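Local coordinates for protein pyruvate kinase 1 (Trypanosoma brucei brucei, PDB 4KCU) that catalyses the last step of glycolysis, the transfer of the phosphoryl group of phosphoenolpyruvate to ADP to give pyruvate and ATP, at residues I24-G29 / V328-E333; R50-H55 / A82-G87; S238-H243 / N257-A262. All coordinates share one frame; numbering follows the deposited sequence.

Contact 1 of 3, residues I24-G29 / V328-E333; sequences IVCTIG and VMLSGE. With MLT (D-malate), chain E.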
ATOM      1  N   ILE A  24      16.882 -23.514  17.545  1.00 22.96           N
ATOM      2  CA  ILE A  24      18.341 -23.507  17.709  1.00 20.41           C
ATOM      3  C   ILE A  24      18.980 -24.869  17.445  1.00 21.66           C
ATOM      4  O   ILE A  24      18.615 -25.891  18.062  1.00 22.76           O
ATOM      5  CB  ILE A  24      18.711 -23.040  19.118  1.00 20.44           C
ATOM      6  CG1 ILE A  24      18.179 -21.611  19.324  1.00 20.34           C
ATOM      7  CG2 ILE A  24      20.225 -23.055  19.304  1.00 19.10           C
ATOM      8  CD1 ILE A  24      18.022 -21.191  20.766  1.00 19.27           C
ATOM      9  N   VAL A  25      19.929 -24.892  16.518  1.00 21.79           N
ATOM     10  CA  VAL A  25      20.689 -26.081  16.217  1.00 22.15           C
ATOM     11  C   VAL A  25      22.057 -25.948  16.909  1.00 23.48           C
ATOM     12  O   VAL A  25      22.756 -24.933  16.731  1.00 21.75           O
ATOM     13  CB  VAL A  25      20.909 -26.227  14.674  1.00 22.71           C
ATOM     14  CG1 VAL A  25      21.720 -27.476  14.345  1.00 22.65           C
ATOM     15  CG2 VAL A  25      19.587 -26.242  13.938  1.00 21.84           C
ATOM     16  N   CYS A  26      22.458 -26.985  17.644  1.00 21.62           N
ATOM     17  CA  CYS A  26      23.755 -26.988  18.339  1.00 24.39           C
ATOM     18  C   CYS A  26      24.646 -28.107  17.839  1.00 24.18           C
ATOM     19  O   CYS A  26      24.222 -29.246  17.755  1.00 24.45           O
ATOM     20  CB  CYS A  26      23.555 -27.182  19.843  1.00 24.64           C
ATOM     21  SG  CYS A  26      22.527 -25.900  20.585  1.00 31.60           S
ATOM     22  N   THR A  27      25.904 -27.794  17.595  1.00 25.13           N
ATOM     23  CA  THR A  27      26.874 -28.812  17.233  1.00 24.98           C
ATOM     24  C   THR A  27      27.426 -29.453  18.487  1.00 25.75           C
ATOM     25  O   THR A  27      27.831 -28.756  19.429  1.00 25.84           O
ATOM     26  CB  THR A  27      28.015 -28.211  16.409  1.00 23.99           C
ATOM     27  OG1 THR A  27      27.464 -27.527  15.278  1.00 22.00           O
ATOM     28  CG2 THR A  27      29.016 -29.310  15.941  1.00 22.14           C
ATOM     29  N   ILE A  28      27.404 -30.782  18.515  1.00 28.05           N
ATOM     30  CA  ILE A  28      27.942 -31.543  19.655  1.00 29.11           C
ATOM     31  C   ILE A  28      29.430 -31.833  19.487  1.00 30.72           C
ATOM     32  O   ILE A  28      29.881 -32.128  18.392  1.00 31.20           O
ATOM     33  CB  ILE A  28      27.171 -32.852  19.874  1.00 28.67           C
ATOM     34  CG1 ILE A  28      25.664 -32.589  19.767  1.00 27.96           C
ATOM     35  CG2 ILE A  28      27.482 -33.396  21.262  1.00 30.45           C
ATOM     36  CD1 ILE A  28      25.170 -31.497  20.711  1.00 26.37           C
ATOM     37  N   GLY A  29      30.193 -31.630  20.560  1.00 31.86           N
ATOM     38  CA  GLY A  29      31.595 -32.063  20.638  1.00 33.59           C
ATOM     39  C   GLY A  29      31.995 -32.381  22.082  1.00 36.73           C
ATOM     40  O   GLY A  29      31.147 -32.714  22.907  1.00 36.70           O
ATOM     41  N   VAL A 328      18.630 -20.857  13.900  1.00 22.74           N
ATOM     42  CA  VAL A 328      19.963 -20.338  13.965  1.00 24.11           C
ATOM     43  C   VAL A 328      20.866 -21.379  14.576  1.00 24.83           C
ATOM     44  O   VAL A 328      20.417 -22.223  15.325  1.00 25.24           O
ATOM     45  CB  VAL A 328      20.001 -19.015  14.766  1.00 24.35           C
ATOM     46  CG1 VAL A 328      19.477 -17.896  13.898  1.00 23.05           C
ATOM     47  CG2 VAL A 328      19.156 -19.120  16.035  1.00 23.34           C
ATOM     48  N   MET A 329      22.129 -21.368  14.180  1.00 25.79           N
ATOM     49  CA  MET A 329      23.023 -22.476  14.476  1.00 26.95           C
ATOM     50  C   MET A 329      24.252 -22.073  15.304  1.00 24.96           C
ATOM     51  O   MET A 329      24.767 -20.969  15.192  1.00 25.81           O
ATOM     52  CB  MET A 329      23.455 -23.187  13.194  1.00 25.74           C
ATOM     53  CG  MET A 329      24.203 -24.485  13.456  1.00 28.38           C
ATOM     54  SD  MET A 329      24.328 -25.534  11.993  1.00 34.53           S
ATOM     55  CE  MET A 329      25.999 -25.193  11.476  1.00 31.05           C
ATOM     56  N   LEU A 330      24.704 -22.984  16.145  1.00 24.83           N
ATOM     57  CA  LEU A 330      25.953 -22.800  16.889  1.00 24.38           C
ATOM     58  C   LEU A 330      26.889 -23.908  16.471  1.00 24.43           C
ATOM     59  O   LEU A 330      26.457 -25.057  16.246  1.00 24.69           O
ATOM     60  CB  LEU A 330      25.692 -22.885  18.391  1.00 22.26           C
ATOM     61  CG  LEU A 330      24.720 -21.820  18.862  1.00 22.63           C
ATOM     62  CD1 LEU A 330      24.073 -22.182  20.183  1.00 21.68           C
ATOM     63  CD2 LEU A 330      25.431 -20.475  18.939  1.00 20.37           C
ATOM     64  N   SER A 331      28.161 -23.582  16.356  1.00 23.98           N
ATOM     65  CA  SER A 331      29.151 -24.573  15.955  1.00 28.08           C
ATOM     66  C   SER A 331      30.163 -24.769  17.061  1.00 28.30           C
ATOM     67  O   SER A 331      29.856 -25.411  18.072  1.00 27.85           O
ATOM     68  CB  SER A 331      29.828 -24.151  14.660  1.00 29.02           C
ATOM     69  OG  SER A 331      28.883 -24.267  13.610  1.00 30.38           O
ATOM     70  N   GLY A 332      31.344 -24.179  16.902  1.00 26.38           N
ATOM     71  CA  GLY A 332      32.344 -24.218  17.958  1.00 27.13           C
ATOM     72  C   GLY A 332      31.796 -23.731  19.294  1.00 30.01           C
ATOM     73  O   GLY A 332      32.239 -24.186  20.356  1.00 32.36           O
ATOM     74  N   GLU A 333      30.830 -22.816  19.258  1.00 27.64           N
ATOM     75  CA  GLU A 333      30.319 -22.232  20.491  1.00 28.73           C
ATOM     76  C   GLU A 333      29.863 -23.323  21.472  1.00 30.60           C
ATOM     77  O   GLU A 333      30.032 -23.178  22.708  1.00 32.06           O
ATOM     78  CB  GLU A 333      29.157 -21.251  20.208  1.00 32.49           C
ATOM     79  CG  GLU A 333      29.509 -20.014  19.376  1.00 32.55           C
ATOM     80  CD  GLU A 333      29.159 -20.191  17.894  1.00 34.13           C
ATOM     81  OE1 GLU A 333      29.366 -21.299  17.371  1.00 31.44           O
ATOM     82  OE2 GLU A 333      28.657 -19.231  17.260  1.00 34.94           O
TER
HETATM   83  C1  MLT E1003      30.128 -23.528   7.167  1.00 39.94           C
HETATM   84  O1  MLT E1003      31.059 -23.462   6.312  1.00 33.39           O
HETATM   85  O2  MLT E1003      29.496 -22.547   7.631  1.00 32.93           O
HETATM   86  C2  MLT E1003      29.938 -24.902   7.867  1.00 44.33           C
HETATM   87  O3  MLT E1003      29.435 -25.894   7.015  1.00 38.35           O
HETATM   88  C3  MLT E1003      29.163 -24.838   9.184  1.00 45.06           C
HETATM   89  C4  MLT E1003      30.253 -24.779  10.273  1.00 57.80           C
HETATM   90  O4  MLT E1003      31.430 -24.549   9.888  1.00 50.64           O
HETATM   91  O5  MLT E1003      29.905 -24.984  11.446  1.00 68.13           O

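Contact 2 of 3, residues R50-H55 / A82-G87; sequences RMNFSH and ALDTKG. With K (potassium ion), chain D; MLT (D-malate), chain E.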
ATOM      1  N   ARG A  50      23.529 -31.363  16.076  1.00 27.58           N
ATOM      2  CA  ARG A  50      24.274 -31.574  14.827  1.00 27.16           C
ATOM      3  C   ARG A  50      25.543 -32.390  15.053  1.00 29.10           C
ATOM      4  O   ARG A  50      26.422 -32.016  15.856  1.00 27.83           O
ATOM      5  CB  ARG A  50      24.610 -30.247  14.173  1.00 24.23           C
ATOM      6  CG  ARG A  50      25.667 -30.314  13.095  1.00 26.49           C
ATOM      7  CD  ARG A  50      26.018 -28.908  12.656  1.00 28.47           C
ATOM      8  NE  ARG A  50      27.015 -28.899  11.600  1.00 28.76           N
ATOM      9  CZ  ARG A  50      28.227 -28.385  11.731  1.00 28.24           C
ATOM     10  NH1 ARG A  50      28.600 -27.845  12.891  1.00 24.74           N
ATOM     11  NH2 ARG A  50      29.070 -28.430  10.699  1.00 27.41           N
ATOM     12  N   MET A  51      25.651 -33.487  14.327  1.00 26.76           N
ATOM     13  CA  MET A  51      26.876 -34.259  14.317  1.00 29.94           C
ATOM     14  C   MET A  51      27.736 -33.840  13.146  1.00 29.71           C
ATOM     15  O   MET A  51      27.346 -33.995  11.987  1.00 31.90           O
ATOM     16  CB  MET A  51      26.558 -35.747  14.212  1.00 30.44           C
ATOM     17  CG  MET A  51      25.838 -36.295  15.429  1.00 32.19           C
ATOM     18  SD  MET A  51      25.330 -38.009  15.192  1.00 36.45           S
ATOM     19  CE  MET A  51      24.402 -37.916  13.655  1.00 30.90           C
ATOM     20  N   ASN A  52      28.936 -33.379  13.440  1.00 29.72           N
ATOM     21  CA  ASN A  52      29.814 -32.914  12.386  1.00 31.29           C
ATOM     22  C   ASN A  52      30.768 -33.998  11.924  1.00 31.54           C
ATOM     23  O   ASN A  52      31.784 -34.224  12.553  1.00 32.46           O
ATOM     24  CB  ASN A  52      30.613 -31.701  12.857  1.00 30.56           C
ATOM     25  CG  ASN A  52      31.522 -31.164  11.772  1.00 33.68           C
ATOM     26  OD1 ASN A  52      31.359 -31.489  10.581  1.00 32.71           O
ATOM     27  ND2 ASN A  52      32.491 -30.351  12.165  1.00 31.81           N
ATOM     28  N   PHE A  53      30.462 -34.640  10.800  1.00 32.58           N
ATOM     29  CA  PHE A  53      31.240 -35.816  10.366  1.00 34.91           C
ATOM     30  C   PHE A  53      32.528 -35.454   9.642  1.00 38.12           C
ATOM     31  O   PHE A  53      33.204 -36.317   9.049  1.00 44.94           O
ATOM     32  CB  PHE A  53      30.392 -36.742   9.507  1.00 35.03           C
ATOM     33  CG  PHE A  53      29.585 -37.725  10.295  1.00 34.61           C
ATOM     34  CD1 PHE A  53      28.736 -37.292  11.312  1.00 35.31           C
ATOM     35  CD2 PHE A  53      29.655 -39.081  10.011  1.00 33.90           C
ATOM     36  CE1 PHE A  53      27.946 -38.199  12.011  1.00 35.84           C
ATOM     37  CE2 PHE A  53      28.899 -39.990  10.718  1.00 35.16           C
ATOM     38  CZ  PHE A  53      28.036 -39.549  11.716  1.00 38.54           C
ATOM     39  N   SER A  54      32.877 -34.182   9.685  1.00 38.45           N
ATOM     40  CA  SER A  54      34.215 -33.782   9.343  1.00 40.05           C
ATOM     41  C   SER A  54      35.270 -34.417  10.235  1.00 39.45           C
ATOM     42  O   SER A  54      36.414 -34.567   9.828  1.00 43.10           O
ATOM     43  CB  SER A  54      34.329 -32.280   9.378  1.00 35.53           C
ATOM     44  OG  SER A  54      33.739 -31.751   8.217  1.00 38.50           O
ATOM     45  N   HIS A  55      34.882 -34.769  11.457  1.00 38.79           N
ATOM     46  CA  HIS A  55      35.818 -35.253  12.481  1.00 37.53           C
ATOM     47  C   HIS A  55      35.114 -36.344  13.177  1.00 38.91           C
ATOM     48  O   HIS A  55      33.886 -36.425  13.092  1.00 37.09           O
ATOM     49  CB  HIS A  55      36.137 -34.137  13.489  1.00 39.35           C
ATOM     50  CG  HIS A  55      36.771 -32.926  12.862  1.00 42.01           C
ATOM     51  ND1 HIS A  55      36.124 -31.743  12.753  1.00 48.37           N
ATOM     52  CD2 HIS A  55      37.972 -32.783  12.158  1.00 47.01           C
ATOM     53  CE1 HIS A  55      36.895 -30.868  12.077  1.00 49.52           C
ATOM     54  NE2 HIS A  55      38.017 -31.512  11.696  1.00 51.72           N
ATOM     55  N   ALA A  82      20.940 -34.412  13.491  1.00 26.64           N
ATOM     56  CA  ALA A  82      21.331 -34.035  12.159  1.00 23.94           C
ATOM     57  C   ALA A  82      22.724 -34.550  11.867  1.00 24.74           C
ATOM     58  O   ALA A  82      23.618 -34.462  12.709  1.00 27.02           O
ATOM     59  CB  ALA A  82      21.260 -32.538  12.000  1.00 21.56           C
ATOM     60  N   LEU A  83      22.894 -35.172  10.709  1.00 25.96           N
ATOM     61  CA  LEU A  83      24.233 -35.627  10.287  1.00 27.22           C
ATOM     62  C   LEU A  83      24.778 -34.671   9.267  1.00 27.47           C
ATOM     63  O   LEU A  83      24.170 -34.464   8.232  1.00 28.68           O
ATOM     64  CB  LEU A  83      24.185 -37.047   9.692  1.00 26.98           C
ATOM     65  CG  LEU A  83      25.527 -37.748   9.403  1.00 28.86           C
ATOM     66  CD1 LEU A  83      25.288 -39.213   9.044  1.00 26.69           C
ATOM     67  CD2 LEU A  83      26.284 -37.035   8.272  1.00 28.27           C
ATOM     68  N   ASP A  84      25.914 -34.058   9.570  1.00 28.55           N
ATOM     69  CA  ASP A  84      26.463 -33.026   8.707  1.00 27.85           C
ATOM     70  C   ASP A  84      27.671 -33.635   7.997  1.00 30.81           C
ATOM     71  O   ASP A  84      28.641 -34.048   8.654  1.00 30.01           O
ATOM     72  CB  ASP A  84      26.865 -31.789   9.547  1.00 27.65           C
ATOM     73  CG  ASP A  84      27.320 -30.599   8.692  1.00 30.54           C
ATOM     74  OD1 ASP A  84      28.230 -30.789   7.859  1.00 36.44           O
ATOM     75  OD2 ASP A  84      26.768 -29.462   8.836  1.00 33.87           O
ATOM     76  N   THR A  85      27.590 -33.782   6.673  1.00 29.54           N
ATOM     77  CA  THR A  85      28.624 -34.555   5.955  1.00 30.95           C
ATOM     78  C   THR A  85      29.947 -33.805   5.883  1.00 32.97           C
ATOM     79  O   THR A  85      29.966 -32.574   5.870  1.00 33.75           O
ATOM     80  CB  THR A  85      28.195 -34.938   4.529  1.00 29.77           C
ATOM     81  OG1 THR A  85      28.007 -33.754   3.756  1.00 26.47           O
ATOM     82  CG2 THR A  85      26.921 -35.746   4.545  1.00 27.95           C
ATOM     83  N   LYS A  86      31.054 -34.553   5.881  1.00 34.96           N
ATOM     84  CA  LYS A  86      32.365 -34.011   5.465  1.00 37.11           C
ATOM     85  C   LYS A  86      32.297 -33.386   4.059  1.00 33.58           C
ATOM     86  O   LYS A  86      32.623 -32.221   3.884  1.00 33.58           O
ATOM     87  CB  LYS A  86      33.455 -35.109   5.524  1.00 38.84           C
ATOM     88  CG  LYS A  86      34.888 -34.615   5.313  1.00 41.14           C
ATOM     89  CD  LYS A  86      35.809 -35.792   4.937  1.00 45.80           C
ATOM     90  CE  LYS A  86      37.283 -35.579   5.310  1.00 44.64           C
ATOM     91  NZ  LYS A  86      37.784 -34.201   5.040  1.00 45.01           N
ATOM     92  N   GLY A  87      31.816 -34.148   3.079  1.00 30.64           N
ATOM     93  CA  GLY A  87      31.728 -33.647   1.708  1.00 32.94           C
ATOM     94  C   GLY A  87      33.085 -33.440   1.054  1.00 38.38           C
ATOM     95  O   GLY A  87      34.117 -33.914   1.551  1.00 33.67           O
TER
HETATM   96  K     K D1002      30.934 -30.930   7.936  1.00 36.72           K
HETATM   97  C1  MLT E1003      30.128 -23.528   7.167  1.00 39.94           C
HETATM   98  O1  MLT E1003      31.059 -23.462   6.312  1.00 33.39           O
HETATM   99  O2  MLT E1003      29.496 -22.547   7.631  1.00 32.93           O
HETATM  100  C2  MLT E1003      29.938 -24.902   7.867  1.00 44.33           C
HETATM  101  O3  MLT E1003      29.435 -25.894   7.015  1.00 38.35           O
HETATM  102  C3  MLT E1003      29.163 -24.838   9.184  1.00 45.06           C
HETATM  103  C4  MLT E1003      30.253 -24.779  10.273  1.00 57.80           C
HETATM  104  O4  MLT E1003      31.430 -24.549   9.888  1.00 50.64           O
HETATM  105  O5  MLT E1003      29.905 -24.984  11.446  1.00 68.13           O
HETATM  106  O   HOH W   1      32.333 -29.969   5.693  1.00 30.23           O
HETATM  107  O   HOH W   2      31.353 -27.949   8.656  1.00 32.60           O

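Contact 3 of 3, residues S238-H243 / N257-A262; sequences SKIENH and NGIMVA. With MG (magnesium ion), chain C; MLT (D-malate), chain E.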
ATOM      1  N   SER A 238      20.389 -28.704   2.232  1.00 23.56           N
ATOM      2  CA  SER A 238      21.575 -28.412   1.409  1.00 23.45           C
ATOM      3  C   SER A 238      22.329 -27.220   1.950  1.00 23.67           C
ATOM      4  O   SER A 238      21.749 -26.170   2.195  1.00 23.90           O
ATOM      5  CB  SER A 238      21.169 -28.157  -0.042  1.00 25.40           C
ATOM      6  OG  SER A 238      20.717 -29.371  -0.644  1.00 28.71           O
ATOM      7  N   LYS A 239      23.616 -27.388   2.204  1.00 23.22           N
ATOM      8  CA  LYS A 239      24.412 -26.275   2.676  1.00 22.85           C
ATOM      9  C   LYS A 239      24.935 -25.498   1.479  1.00 25.08           C
ATOM     10  O   LYS A 239      25.523 -26.084   0.576  1.00 25.05           O
ATOM     11  CB  LYS A 239      25.560 -26.771   3.527  1.00 22.22           C
ATOM     12  CG  LYS A 239      25.099 -27.568   4.729  1.00 22.78           C
ATOM     13  CD  LYS A 239      26.226 -28.408   5.310  1.00 25.14           C
ATOM     14  CE  LYS A 239      27.271 -27.533   6.009  1.00 25.45           C
ATOM     15  NZ  LYS A 239      28.410 -28.378   6.476  1.00 28.69           N
ATOM     16  N   ILE A 240      24.595 -24.206   1.409  1.00 24.70           N
ATOM     17  CA  ILE A 240      25.117 -23.332   0.374  1.00 25.10           C
ATOM     18  C   ILE A 240      26.378 -22.688   0.882  1.00 27.68           C
ATOM     19  O   ILE A 240      26.344 -21.939   1.870  1.00 28.40           O
ATOM     20  CB  ILE A 240      24.110 -22.234   0.016  1.00 23.92           C
ATOM     21  CG1 ILE A 240      22.772 -22.869  -0.385  1.00 22.28           C
ATOM     22  CG2 ILE A 240      24.678 -21.321  -1.068  1.00 21.99           C
ATOM     23  CD1 ILE A 240      22.874 -23.751  -1.622  1.00 22.00           C
ATOM     24  N   GLU A 241      27.488 -23.014   0.223  1.00 28.79           N
ATOM     25  CA  GLU A 241      28.838 -22.832   0.757  1.00 32.77           C
ATOM     26  C   GLU A 241      29.767 -22.277  -0.319  1.00 30.18           C
ATOM     27  O   GLU A 241      30.921 -22.025  -0.052  1.00 32.29           O
ATOM     28  CB  GLU A 241      29.467 -24.172   1.226  1.00 33.63           C
ATOM     29  CG  GLU A 241      28.679 -24.960   2.230  1.00 34.13           C
ATOM     30  CD  GLU A 241      29.562 -25.746   3.162  1.00 33.75           C
ATOM     31  OE1 GLU A 241      30.253 -25.124   3.988  1.00 32.96           O
ATOM     32  OE2 GLU A 241      29.545 -26.990   3.093  1.00 37.96           O
ATOM     33  N   ASN A 242      29.320 -22.216  -1.551  1.00 29.62           N
ATOM     34  CA  ASN A 242      30.186 -21.628  -2.585  1.00 32.79           C
ATOM     35  C   ASN A 242      29.424 -20.868  -3.650  1.00 30.70           C
ATOM     36  O   ASN A 242      28.182 -20.836  -3.652  1.00 29.60           O
ATOM     37  CB  ASN A 242      31.080 -22.699  -3.226  1.00 30.34           C
ATOM     38  CG  ASN A 242      30.294 -23.873  -3.684  1.00 32.07           C
ATOM     39  OD1 ASN A 242      29.201 -23.706  -4.200  1.00 35.52           O
ATOM     40  ND2 ASN A 242      30.740 -25.063  -3.331  1.00 34.39           N
ATOM     41  N   HIS A 243      30.187 -20.277  -4.558  1.00 32.65           N
ATOM     42  CA  HIS A 243      29.691 -19.439  -5.641  1.00 34.44           C
ATOM     43  C   HIS A 243      28.605 -20.132  -6.439  1.00 33.93           C
ATOM     44  O   HIS A 243      27.530 -19.563  -6.692  1.00 34.49           O
ATOM     45  CB  HIS A 243      30.881 -19.085  -6.523  1.00 44.53           C
ATOM     46  CG  HIS A 243      30.514 -18.437  -7.811  1.00 58.17           C
ATOM     47  ND1 HIS A 243      30.272 -17.110  -7.911  1.00 60.81           N
ATOM     48  CD2 HIS A 243      30.412 -18.960  -9.105  1.00 61.10           C
ATOM     49  CE1 HIS A 243      29.994 -16.804  -9.195  1.00 65.33           C
ATOM     50  NE2 HIS A 243      30.074 -17.938  -9.922  1.00 74.77           N
ATOM     51  N   ASN A 257      14.928 -30.487   1.014  1.00 27.85           N
ATOM     52  CA  ASN A 257      13.873 -30.254   2.009  1.00 25.71           C
ATOM     53  C   ASN A 257      14.048 -28.965   2.718  1.00 24.68           C
ATOM     54  O   ASN A 257      13.089 -28.440   3.265  1.00 24.89           O
ATOM     55  CB  ASN A 257      13.790 -31.409   2.998  1.00 26.42           C
ATOM     56  CG  ASN A 257      13.683 -32.752   2.297  1.00 26.14           C
ATOM     57  OD1 ASN A 257      14.691 -33.394   2.007  1.00 29.13           O
ATOM     58  ND2 ASN A 257      12.493 -33.090   1.880  1.00 24.38           N
ATOM     59  N   GLY A 258      15.243 -28.372   2.580  1.00 23.12           N
ATOM     60  CA  GLY A 258      15.560 -27.107   3.237  1.00 21.49           C
ATOM     61  C   GLY A 258      16.987 -26.689   2.902  1.00 22.72           C
ATOM     62  O   GLY A 258      17.666 -27.351   2.142  1.00 21.62           O
ATOM     63  N   ILE A 259      17.450 -25.608   3.512  1.00 22.30           N
ATOM     64  CA  ILE A 259      18.714 -25.017   3.139  1.00 21.87           C
ATOM     65  C   ILE A 259      19.434 -24.530   4.411  1.00 23.62           C
ATOM     66  O   ILE A 259      18.803 -23.972   5.349  1.00 21.49           O
ATOM     67  CB  ILE A 259      18.493 -23.789   2.224  1.00 21.49           C
ATOM     68  CG1 ILE A 259      17.905 -24.197   0.866  1.00 22.71           C
ATOM     69  CG2 ILE A 259      19.778 -22.987   2.062  1.00 21.58           C
ATOM     70  CD1 ILE A 259      18.811 -25.114   0.023  1.00 22.79           C
ATOM     71  N   MET A 260      20.759 -24.631   4.394  1.00 23.67           N
ATOM     72  CA  MET A 260      21.578 -23.942   5.375  1.00 22.74           C
ATOM     73  C   MET A 260      22.439 -22.911   4.671  1.00 22.48           C
ATOM     74  O   MET A 260      23.114 -23.229   3.705  1.00 21.23           O
ATOM     75  CB  MET A 260      22.477 -24.924   6.101  1.00 23.70           C
ATOM     76  CG  MET A 260      23.275 -24.271   7.212  1.00 25.70           C
ATOM     77  SD  MET A 260      24.688 -25.233   7.752  1.00 32.03           S
ATOM     78  CE  MET A 260      23.856 -26.637   8.525  1.00 24.97           C
ATOM     79  N   VAL A 261      22.394 -21.665   5.138  1.00 21.79           N
ATOM     80  CA  VAL A 261      23.334 -20.663   4.657  1.00 21.93           C
ATOM     81  C   VAL A 261      24.605 -20.858   5.447  1.00 23.30           C
ATOM     82  O   VAL A 261      24.655 -20.511   6.631  1.00 23.15           O
ATOM     83  CB  VAL A 261      22.811 -19.239   4.888  1.00 21.90           C
ATOM     84  CG1 VAL A 261      23.747 -18.204   4.241  1.00 20.03           C
ATOM     85  CG2 VAL A 261      21.413 -19.128   4.330  1.00 19.60           C
ATOM     86  N   ALA A 262      25.553 -21.581   4.848  1.00 24.00           N
ATOM     87  CA  ALA A 262      26.757 -22.039   5.546  1.00 25.33           C
ATOM     88  C   ALA A 262      27.807 -20.940   5.470  1.00 24.97           C
ATOM     89  O   ALA A 262      28.706 -20.982   4.605  1.00 22.77           O
ATOM     90  CB  ALA A 262      27.294 -23.316   4.890  1.00 26.19           C
TER
HETATM   91 MG    MG C1001      31.263 -25.502   5.737  1.00 34.40          MG
HETATM   92  C1  MLT E1003      30.128 -23.528   7.167  1.00 39.94           C
HETATM   93  O1  MLT E1003      31.059 -23.462   6.312  1.00 33.39           O
HETATM   94  O2  MLT E1003      29.496 -22.547   7.631  1.00 32.93           O
HETATM   95  C2  MLT E1003      29.938 -24.902   7.867  1.00 44.33           C
HETATM   96  O3  MLT E1003      29.435 -25.894   7.015  1.00 38.35           O
HETATM   97  C3  MLT E1003      29.163 -24.838   9.184  1.00 45.06           C
HETATM   98  C4  MLT E1003      30.253 -24.779  10.273  1.00 57.80           C
HETATM   99  O4  MLT E1003      31.430 -24.549   9.888  1.00 50.64           O
HETATM  100  O5  MLT E1003      29.905 -24.984  11.446  1.00 68.13           O
HETATM  101  O   HOH W   3      32.527 -26.057   7.137  1.00 36.32           O
HETATM  102  O   HOH W   4      31.036 -27.506   4.818  1.00 28.88           O

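Contact 1 of 3, residues I24-G29 / V328-E333
Thr27 grips the carbonyl of Leu330 twice, through its backbone N and through its side chain. The hydroxyl bond is the shorter, with Thr27 OG1 2.8 Å from Leu330 O; it lies in the carbonyl plane on a lone pair, whereas Thr27 N approaches from above that plane, 37° out of it, in a bent bond with an N-H...O angle of 137°. This double hold depends on OG1 standing beside the backbone N (chi1 -55°). The same OG1 is also hydrogen-bonded to Arg50. Before Thr27 the strands run parallel in regular ladder fashion: Val25 N donates to Val328 O (3.0 Å), and Val25 O accepts from Leu330 N (2.8 Å).

These are the first and last strands of the eight-stranded TIM barrel, so their pairing closes the cylinder. Val25 and Met329 point into its interior, where Val25 CB meets Met329 CG at 3.9 Å; a branched residue beside a long flexible one fills space there without adding polar groups. Ile24, Cys26, Val328 and Leu330 occupy the other face, with Leu330 CD1 touching both Ile24 CG2 and Cys26 SG. Helix 340-356 packs on Cys26, Val328 and Leu330 through Val344 and Met347.

Beyond the strand end, Ser331 OG makes a very short hydrogen bond to O5 of D-malate (2.5 Å). Its backbone N donates to Glu333 OE1 (2.8 Å), while the other carboxylate oxygen of Glu333 accepts from Leu300 N.

Contact 2 of 3, residues R50-H55 / A82-G87
Arg50 and Asp84 form a salt bridge between adjacent parallel strands of a beta-alpha-beta unit in the TIM barrel, joined by helix 58-75. Arg50 NE donates to Asp84 OD2 at 2.8 Å, with the oxygen close to the guanidinium plane; NH2 adds a weak bond to the same atom. The two flat groups stand 77° apart, so the donor NE meets OD2 from above the carboxylate plane. An arginine chain extended from CG to NE suits this position, since it carries the guanidinium along the barrel interior, where NH1 has Thr27 as its partner. Asp84 has a second cationic partner in Lys239.

The other carboxylate oxygen, Asp84 OD1, binds potassium at 2.7 Å. Asn52 OD1, Ser54 OG, Thr85 O and two waters also bind the ion, and one of these waters donates to Lys86 O. Asn52 OD1 has a further task as acceptor from Ser54 N in an Asx turn, while Ser54 OG is hydrogen-bonded to Glu89.

In the backbone ladder Met51 N donates to Ala82 O, Asp84 N to Met51 O and Phe53 N to Asp84 O. On the side away from the metal, Leu83 makes a CH-pi contact with Phe53: its CG lies over one face of the ring, 3.8 Å from the centroid and 18° off the ring normal.

Contact 3 of 3, residues S238-H243 / N257-A262
Ser238 opens the pairing by donating its backbone N to Gly258 O at 3.0 Å and accepting from Met260 N through its carbonyl. Its small side chain leaves room for Ile259, whose CD1 lies 3.9 Å from Ser238 CB, while OG is hydrogen-bonded to Ser256.

Lys239 turns to the barrel interior. It runs side by side with Met260, both pointing the same way, and Lys239 CG rests 3.8 Å from Met260 SD; the thioether thus lines the aliphatic part of the lysine. A bend at chi3 (71°) belongs to the path that brings NZ to the D-malate. The bond from NZ to the ligand's O3 is weak and the placing of that oxygen is doubtful, but Ser212 and Asp84 give the ammonium group firmer partners.

Ile240 points to the outer face and meets Ile259 obliquely, CG1 to CG2. Its backbone N donates to Met260 O at 2.9 Å, nearly straight on to the carbonyl, and its own carbonyl accepts from Ala262 N.

Glu241 follows the strand and binds magnesium through OE1 at 2.0 Å. D-malate supplies O1 to the same ion, and also O3, though less surely placed; two waters and Asp265 are further ligands. The methyl of Ala262 sits 3.4 Å from Glu241 CG, where a small residue allows the acid's chain to pass close by. Glu241 OE2 accepts from Phe213 N, a second-shell bond that limits rotation of the carboxylate.

Asn242 then caps the next helix, its OD1 accepting from Gly245 N. These consecutive strands of the TIM barrel are linked by the short helices 243-247 and 249-255, the latter packing on Ser238, Ile240 and Ile259. Helix 275-289, which follows strand 258-262, reaches Ile240, Ile259 and Val261 through Ile282, and strand 293-296 lies on the far edge of strand 258-262.

All three contacts belong to one closed barrel and converge on D-malate, which probably occupies the substrate site. Strands 23-27 and 46-52, one from contact 1 and one from contact 2, are neighbours in the barrel; the centres of these contacts are 12 Å apart, and Thr27 OG1 lies 2.7 Å from Arg50 NH1. Contacts 2 and 3 meet across the barrel interior, with Asp84 OD1 2.8 Å from Lys239 NZ, so one carboxylate links the potassium site to the lysine beside the magnesium site. Contact 1 reaches contact 3 by packing of Met329 SD on Met260 CE, 3.7 Å. Along the chain, contacts 2 and 3 follow one another within the span that contact 1 closes.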